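Local coordinates for suppressor protein MPT5 (Saccharomyces cerevisiae, PDB 5BZU), which binds short UGUA-type sequences in the 3'-untranslated regions of target mRNAs through its Pumilio repeats and so regulates their expression after transcription, at residues Phe152-Phe157 with Val189-Gln194; Gln323-Val328 with Leu363-Leu368. One frame throughout, in Å; residues are numbered along the deposited sequence.

Contact 1: residues Phe152-Phe157 with Val189-Gln194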
loop_
_atom_site.group_PDB
_atom_site.type_symbol
_atom_site.label_atom_id
_atom_site.label_comp_id
_atom_site.label_asym_id
_atom_site.label_seq_id
_atom_site.Cartn_x
_atom_site.Cartn_y
_atom_site.Cartn_z
ATOM N N PHE A 152 -10.794 9.177 6.990
ATOM C CA PHE A 152 -11.518 8.611 8.126
ATOM C C PHE A 152 -10.592 7.975 9.154
ATOM O O PHE A 152 -9.496 7.517 8.822
ATOM C CB PHE A 152 -12.519 7.551 7.655
ATOM C CG PHE A 152 -13.539 8.064 6.668
ATOM C CD1 PHE A 152 -13.922 9.403 6.661
ATOM C CD2 PHE A 152 -14.119 7.199 5.747
ATOM C CE1 PHE A 152 -14.869 9.875 5.747
ATOM C CE2 PHE A 152 -15.064 7.662 4.829
ATOM C CZ PHE A 152 -15.442 9.004 4.832
ATOM N N SER A 153 -11.049 7.947 10.406
ATOM C CA SER A 153 -10.368 7.217 11.464
ATOM C C SER A 153 -10.312 5.735 11.114
ATOM O O SER A 153 -11.270 5.194 10.544
ATOM C CB SER A 153 -11.097 7.384 12.791
ATOM O OG SER A 153 -10.551 6.515 13.769
ATOM N N PRO A 154 -9.180 5.079 11.438
ATOM C CA PRO A 154 -9.026 3.630 11.258
ATOM C C PRO A 154 -10.130 2.817 11.922
ATOM O O PRO A 154 -10.359 1.677 11.521
ATOM C CB PRO A 154 -7.672 3.343 11.918
ATOM C CG PRO A 154 -6.876 4.600 11.640
ATOM C CD PRO A 154 -7.896 5.732 11.762
ATOM N N SER A 155 -10.815 3.388 12.909
ATOM C CA SER A 155 -11.955 2.700 13.509
ATOM C C SER A 155 -13.087 2.477 12.498
ATOM O O SER A 155 -14.023 1.727 12.773
ATOM C CB SER A 155 -12.468 3.444 14.745
ATOM O OG SER A 155 -13.191 4.607 14.390
ATOM N N LYS A 156 -12.996 3.119 11.331
ATOM C CA LYS A 156 -13.988 2.945 10.271
ATOM C C LYS A 156 -13.558 1.919 9.217
ATOM O O LYS A 156 -14.342 1.573 8.328
ATOM C CB LYS A 156 -14.268 4.282 9.570
ATOM C CG LYS A 156 -14.493 5.479 10.492
ATOM C CD LYS A 156 -15.680 5.269 11.415
ATOM C CE LYS A 156 -16.045 6.570 12.125
ATOM N NZ LYS A 156 -17.090 6.353 13.174
ATOM N N PHE A 157 -12.320 1.439 9.313
ATOM C CA PHE A 157 -11.731 0.609 8.255
ATOM C C PHE A 157 -12.301 -0.813 8.133
ATOM O O PHE A 157 -11.871 -1.573 7.259
ATOM C CB PHE A 157 -10.201 0.536 8.398
ATOM C CG PHE A 157 -9.495 1.844 8.146
ATOM C CD1 PHE A 157 -10.203 2.978 7.750
ATOM C CD2 PHE A 157 -8.115 1.939 8.300
ATOM C CE1 PHE A 157 -9.549 4.182 7.518
ATOM C CE2 PHE A 157 -7.452 3.142 8.066
ATOM C CZ PHE A 157 -8.172 4.264 7.675
ATOM N N VAL A 189 -1.328 3.586 7.799
ATOM C CA VAL A 189 -2.208 4.310 8.724
ATOM C C VAL A 189 -3.041 3.387 9.631
ATOM O O VAL A 189 -3.645 3.844 10.601
ATOM C CB VAL A 189 -3.160 5.261 7.959
ATOM C CG1 VAL A 189 -2.371 6.288 7.162
ATOM C CG2 VAL A 189 -4.062 4.459 7.035
ATOM N N CYS A 190 -3.077 2.097 9.296
ATOM C CA CYS A 190 -3.776 1.063 10.077
ATOM C C CYS A 190 -3.444 1.086 11.571
ATOM O O CYS A 190 -2.372 1.540 11.966
ATOM C CB CYS A 190 -3.385 -0.328 9.552
ATOM S SG CYS A 190 -4.658 -1.186 8.648
ATOM N N THR A 191 -4.354 0.573 12.398
ATOM C CA THR A 191 -4.016 0.303 13.794
ATOM C C THR A 191 -3.159 -0.955 13.828
ATOM O O THR A 191 -3.186 -1.747 12.882
ATOM C CB THR A 191 -5.255 0.080 14.673
ATOM O OG1 THR A 191 -5.847 -1.186 14.356
ATOM C CG2 THR A 191 -6.265 1.198 14.471
ATOM N N LEU A 192 -2.408 -1.144 14.908
ATOM C CA LEU A 192 -1.494 -2.276 14.986
ATOM C C LEU A 192 -2.252 -3.600 14.879
ATOM O O LEU A 192 -1.835 -4.505 14.154
ATOM C CB LEU A 192 -0.662 -2.221 16.268
ATOM C CG LEU A 192 0.584 -3.102 16.237
ATOM C CD1 LEU A 192 1.488 -2.681 15.088
ATOM C CD2 LEU A 192 1.334 -3.042 17.557
ATOM N N GLN A 193 -3.381 -3.691 15.579
ATOM C CA GLN A 193 -4.216 -4.887 15.540
ATOM C C GLN A 193 -4.835 -5.162 14.160
ATOM O O GLN A 193 -5.182 -6.303 13.849
ATOM C CB GLN A 193 -5.279 -4.840 16.645
ATOM C CG GLN A 193 -4.714 -5.169 18.030
ATOM C CD GLN A 193 -5.714 -4.963 19.156
ATOM O OE1 GLN A 193 -6.757 -4.332 18.969
ATOM N NE2 GLN A 193 -5.396 -5.496 20.337
ATOM N N GLN A 194 -4.961 -4.129 13.332
ATOM C CA GLN A 194 -5.403 -4.336 11.954
ATOM C C GLN A 194 -4.258 -4.874 11.095
ATOM O O GLN A 194 -4.460 -5.774 10.278
ATOM C CB GLN A 194 -5.985 -3.052 11.348
ATOM C CG GLN A 194 -7.390 -2.694 11.839
ATOM C CD GLN A 194 -7.691 -1.209 11.701
ATOM O OE1 GLN A 194 -6.783 -0.379 11.769
ATOM N NE2 GLN A 194 -8.962 -0.869 11.500
#
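Pro154 and Cys190 bring the two backbones closest, 6.0 Å from CA to CA, where the short 3-10 turn 154-156 meets the bend running from Val189 into helix 192-204. The one hydrogen bond across the contact comes from a side chain: Gln194 NE2 donates a hydrogen bond to Pro154 O at 2.9 Å, with an N-H...O angle of 157°. The oxygen lies nearly in the amide plane of Gln194, whereas the donor stands well above the carbonyl plane of Pro154. Phe157 N reaches that oxygen from the opposite face, so two donors grip it. The amide of Gln194 is held at its other end too, since OE1 accepts from Thr191 N in the carbonyl plane at 2.7 Å and from Thr191 OG1 above that plane. With both ends engaged, the amide is fixed in rotation. Van der Waals contacts fill in around it. Pro154 CB touches Thr191 CG2 at 3.6 Å, and CG of the same proline rests against the carbonyl oxygen Val189 O at 3.5 Å. Phe157, its CG anti to the carbonyl carbon (chi1 -67°), has Pro154 CA over the centre of one ring face; Val189 CG2 comes to the ring edge, 3.8 Å from CE2. Gln194 N returns a bond to Thr191 OG1, which completes a capping box at the start of helix 192-204, while Ser153 OG accepts from Ser155 N in an ST turn. Two interhelical turns of Pumilio repeats 4 and 5 are thus joined side by side, as expected of successive repeats stacked in a PUF-family superhelix.

Contact 2: residues Gln323-Val328 with Leu363-Leu368. With nucleotides of chain B.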
loop_
_atom_site.group_PDB
_atom_site.type_symbol
_atom_site.label_atom_id
_atom_site.label_comp_id
_atom_site.label_asym_id
_atom_site.label_seq_id
_atom_site.Cartn_x
_atom_site.Cartn_y
_atom_site.Cartn_z
ATOM N N GLN A 323 26.246 -10.494 -2.554
ATOM C CA GLN A 323 26.955 -9.230 -2.363
ATOM C C GLN A 323 26.440 -8.441 -1.157
ATOM O O GLN A 323 27.221 -7.806 -0.443
ATOM C CB GLN A 323 26.889 -8.376 -3.637
ATOM C CG GLN A 323 27.763 -8.892 -4.778
ATOM C CD GLN A 323 27.579 -8.103 -6.061
ATOM O OE1 GLN A 323 27.784 -6.888 -6.092
ATOM N NE2 GLN A 323 27.180 -8.791 -7.128
ATOM N N THR A 324 25.129 -8.493 -0.930
ATOM C CA THR A 324 24.524 -7.834 0.224
ATOM C C THR A 324 25.019 -8.468 1.525
ATOM O O THR A 324 25.325 -7.770 2.494
ATOM C CB THR A 324 22.978 -7.872 0.152
ATOM O OG1 THR A 324 22.523 -6.978 -0.877
ATOM C CG2 THR A 324 22.357 -7.475 1.484
ATOM N N LEU A 325 25.116 -9.795 1.533
ATOM C CA LEU A 325 25.605 -10.517 2.700
ATOM C C LEU A 325 27.068 -10.183 2.968
ATOM O O LEU A 325 27.473 -10.023 4.118
ATOM C CB LEU A 325 25.444 -12.027 2.501
ATOM C CG LEU A 325 25.704 -12.902 3.729
ATOM C CD1 LEU A 325 24.802 -12.483 4.875
ATOM C CD2 LEU A 325 25.497 -14.376 3.409
ATOM N N LEU A 326 27.844 -10.056 1.893
ATOM C CA LEU A 326 29.298 -9.900 1.978
ATOM C C LEU A 326 29.766 -8.466 2.218
ATOM O O LEU A 326 30.922 -8.243 2.587
ATOM C CB LEU A 326 29.964 -10.437 0.706
ATOM C CG LEU A 326 29.814 -11.933 0.426
ATOM C CD1 LEU A 326 30.492 -12.308 -0.882
ATOM C CD2 LEU A 326 30.398 -12.732 1.575
ATOM N N ASP A 327 28.883 -7.496 1.996
ATOM C CA ASP A 327 29.282 -6.092 2.094
ATOM C C ASP A 327 29.606 -5.705 3.538
ATOM O O ASP A 327 28.705 -5.554 4.364
ATOM C CB ASP A 327 28.207 -5.167 1.515
ATOM C CG ASP A 327 28.769 -3.821 1.074
ATOM O OD1 ASP A 327 29.616 -3.254 1.799
ATOM O OD2 ASP A 327 28.368 -3.333 -0.005
ATOM N N VAL A 328 30.898 -5.552 3.823
ATOM C CA VAL A 328 31.385 -5.209 5.160
ATOM C C VAL A 328 30.719 -3.959 5.737
ATOM O O VAL A 328 30.460 -3.881 6.941
ATOM C CB VAL A 328 32.924 -5.067 5.163
ATOM C CG1 VAL A 328 33.412 -4.263 6.362
ATOM C CG2 VAL A 328 33.564 -6.441 5.147
ATOM N N LEU A 363 33.688 -15.656 12.056
ATOM C CA LEU A 363 34.234 -16.918 11.574
ATOM C C LEU A 363 33.545 -17.360 10.287
ATOM O O LEU A 363 34.196 -17.554 9.262
ATOM C CB LEU A 363 34.111 -18.000 12.656
ATOM C CG LEU A 363 34.674 -19.411 12.425
ATOM C CD1 LEU A 363 33.660 -20.321 11.733
ATOM C CD2 LEU A 363 35.996 -19.385 11.655
ATOM N N LYS A 364 32.226 -17.512 10.341
ATOM C CA LYS A 364 31.477 -18.056 9.209
ATOM C C LYS A 364 31.316 -17.103 8.018
ATOM O O LYS A 364 31.125 -17.554 6.889
ATOM C CB LYS A 364 30.122 -18.620 9.661
ATOM C CG LYS A 364 30.155 -20.128 9.895
ATOM C CD LYS A 364 28.865 -20.657 10.503
ATOM C CE LYS A 364 28.782 -22.175 10.363
ATOM N NZ LYS A 364 30.055 -22.860 10.726
ATOM N N ILE A 365 31.396 -15.797 8.263
ATOM C CA ILE A 365 31.399 -14.832 7.166
ATOM C C ILE A 365 32.814 -14.701 6.604
ATOM O O ILE A 365 32.999 -14.536 5.400
ATOM C CB ILE A 365 30.821 -13.448 7.579
ATOM C CG1 ILE A 365 30.383 -12.655 6.347
ATOM C CG2 ILE A 365 31.825 -12.633 8.385
ATOM C CD1 ILE A 365 29.262 -13.297 5.574
ATOM N N GLY A 366 33.813 -14.807 7.478
ATOM C CA GLY A 366 35.199 -14.782 7.051
ATOM C C GLY A 366 35.500 -16.004 6.209
ATOM O O GLY A 366 36.226 -15.934 5.213
ATOM N N ASN A 367 34.927 -17.131 6.619
ATOM C CA ASN A 367 35.048 -18.376 5.877
ATOM C C ASN A 367 34.396 -18.252 4.499
ATOM O O ASN A 367 34.952 -18.716 3.503
ATOM C CB ASN A 367 34.429 -19.525 6.676
ATOM C CG ASN A 367 34.695 -20.885 6.059
ATOM O OD1 ASN A 367 33.821 -21.466 5.414
ATOM N ND2 ASN A 367 35.903 -21.407 6.267
ATOM N N LEU A 368 33.230 -17.610 4.443
ATOM C CA LEU A 368 32.539 -17.390 3.171
ATOM C C LEU A 368 33.338 -16.452 2.268
ATOM O O LEU A 368 33.355 -16.624 1.051
ATOM C CB LEU A 368 31.114 -16.849 3.384
ATOM C CG LEU A 368 30.268 -16.595 2.123
ATOM C CD1 LEU A 368 30.069 -17.879 1.331
ATOM C CD2 LEU A 368 28.915 -15.969 2.456
ATOM O "O5'" U B 1 25.072 -3.906 -14.813
ATOM C "C5'" U B 1 24.820 -4.548 -16.055
ATOM C "C4'" U B 1 24.121 -5.870 -15.859
ATOM O "O4'" U B 1 25.008 -6.788 -15.172
ATOM C "C3'" U B 1 22.865 -5.829 -14.996
ATOM O "O3'" U B 1 21.715 -5.450 -15.732
ATOM C "C2'" U B 1 22.792 -7.248 -14.434
ATOM O "O2'" U B 1 22.215 -8.139 -15.377
ATOM C "C1'" U B 1 24.274 -7.599 -14.279
ATOM N N1 U B 1 24.771 -7.344 -12.910
ATOM C C2 U B 1 24.599 -8.341 -11.972
ATOM O O2 U B 1 24.061 -9.407 -12.233
ATOM N N3 U B 1 25.081 -8.038 -10.721
ATOM C C4 U B 1 25.702 -6.865 -10.335
ATOM O O4 U B 1 26.084 -6.737 -9.168
ATOM C C5 U B 1 25.843 -5.883 -11.370
ATOM C C6 U B 1 25.385 -6.152 -12.594
#
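Leu326 reaches the helix 357-375 with the end of its side chain. From CB, the chain puts CG anti to the carbonyl carbon (chi1 -64°); CG makes no close contact with 363-368, and of its two methyls it is CD2 that touches. That methyl lies 3.7 Å from Leu368 CD2 and 4.2 Å from Ile365 CD1, so it touches both Leu368 and Ile365; Ile369 and Thr372, further along the same helix, also pack on Leu326. Leu368 comes across Leu326 at about a right angle, and its CD2 also meets Leu325 CD2 at 3.9 Å. Ile365 and Leu325 instead slide past each other in opposite directions, with Ile365 CD1 4.0 Å from Leu325 CG. No hydrogen bond links the segments. Gln323 extends to the RNA, where its NE2 donates to O4 of U1 of chain B at 3.1 Å, while Lys391 bonds to its OE1. A leucine in its place would probably leave the uracil O4 without this donor and Lys391 without its amide acceptor. The four apolar residues form a buried seam between helices 318-326 and 357-375; helix 288-307 packs against Leu325, Ile365 and Leu368, and helix 253-270 against Leu325.

Overall arrangement
Contact 1 and contact 2 lie along one all-helical Pumilio homology domain, their centres about 41 Å apart and their nearest atoms about 25 Å apart, so they do not touch. Contact 1 closes before contact 2 opens in the chain. Its centre lies about 14 Å from the centre of the chain, and it joins Pumilio repeats 4 and 5 at the surface; contact 2, its centre about 33 Å from that of the chain, is buried and packs repeat 8 against helix 357-375. Their relation to the RNA differs as well. The nearest atom of contact 1 is about 13 Å from the nucleic acid, whereas segment 323-328 carries the glutamine that hydrogen-bonds the uracil base of U1 of chain B.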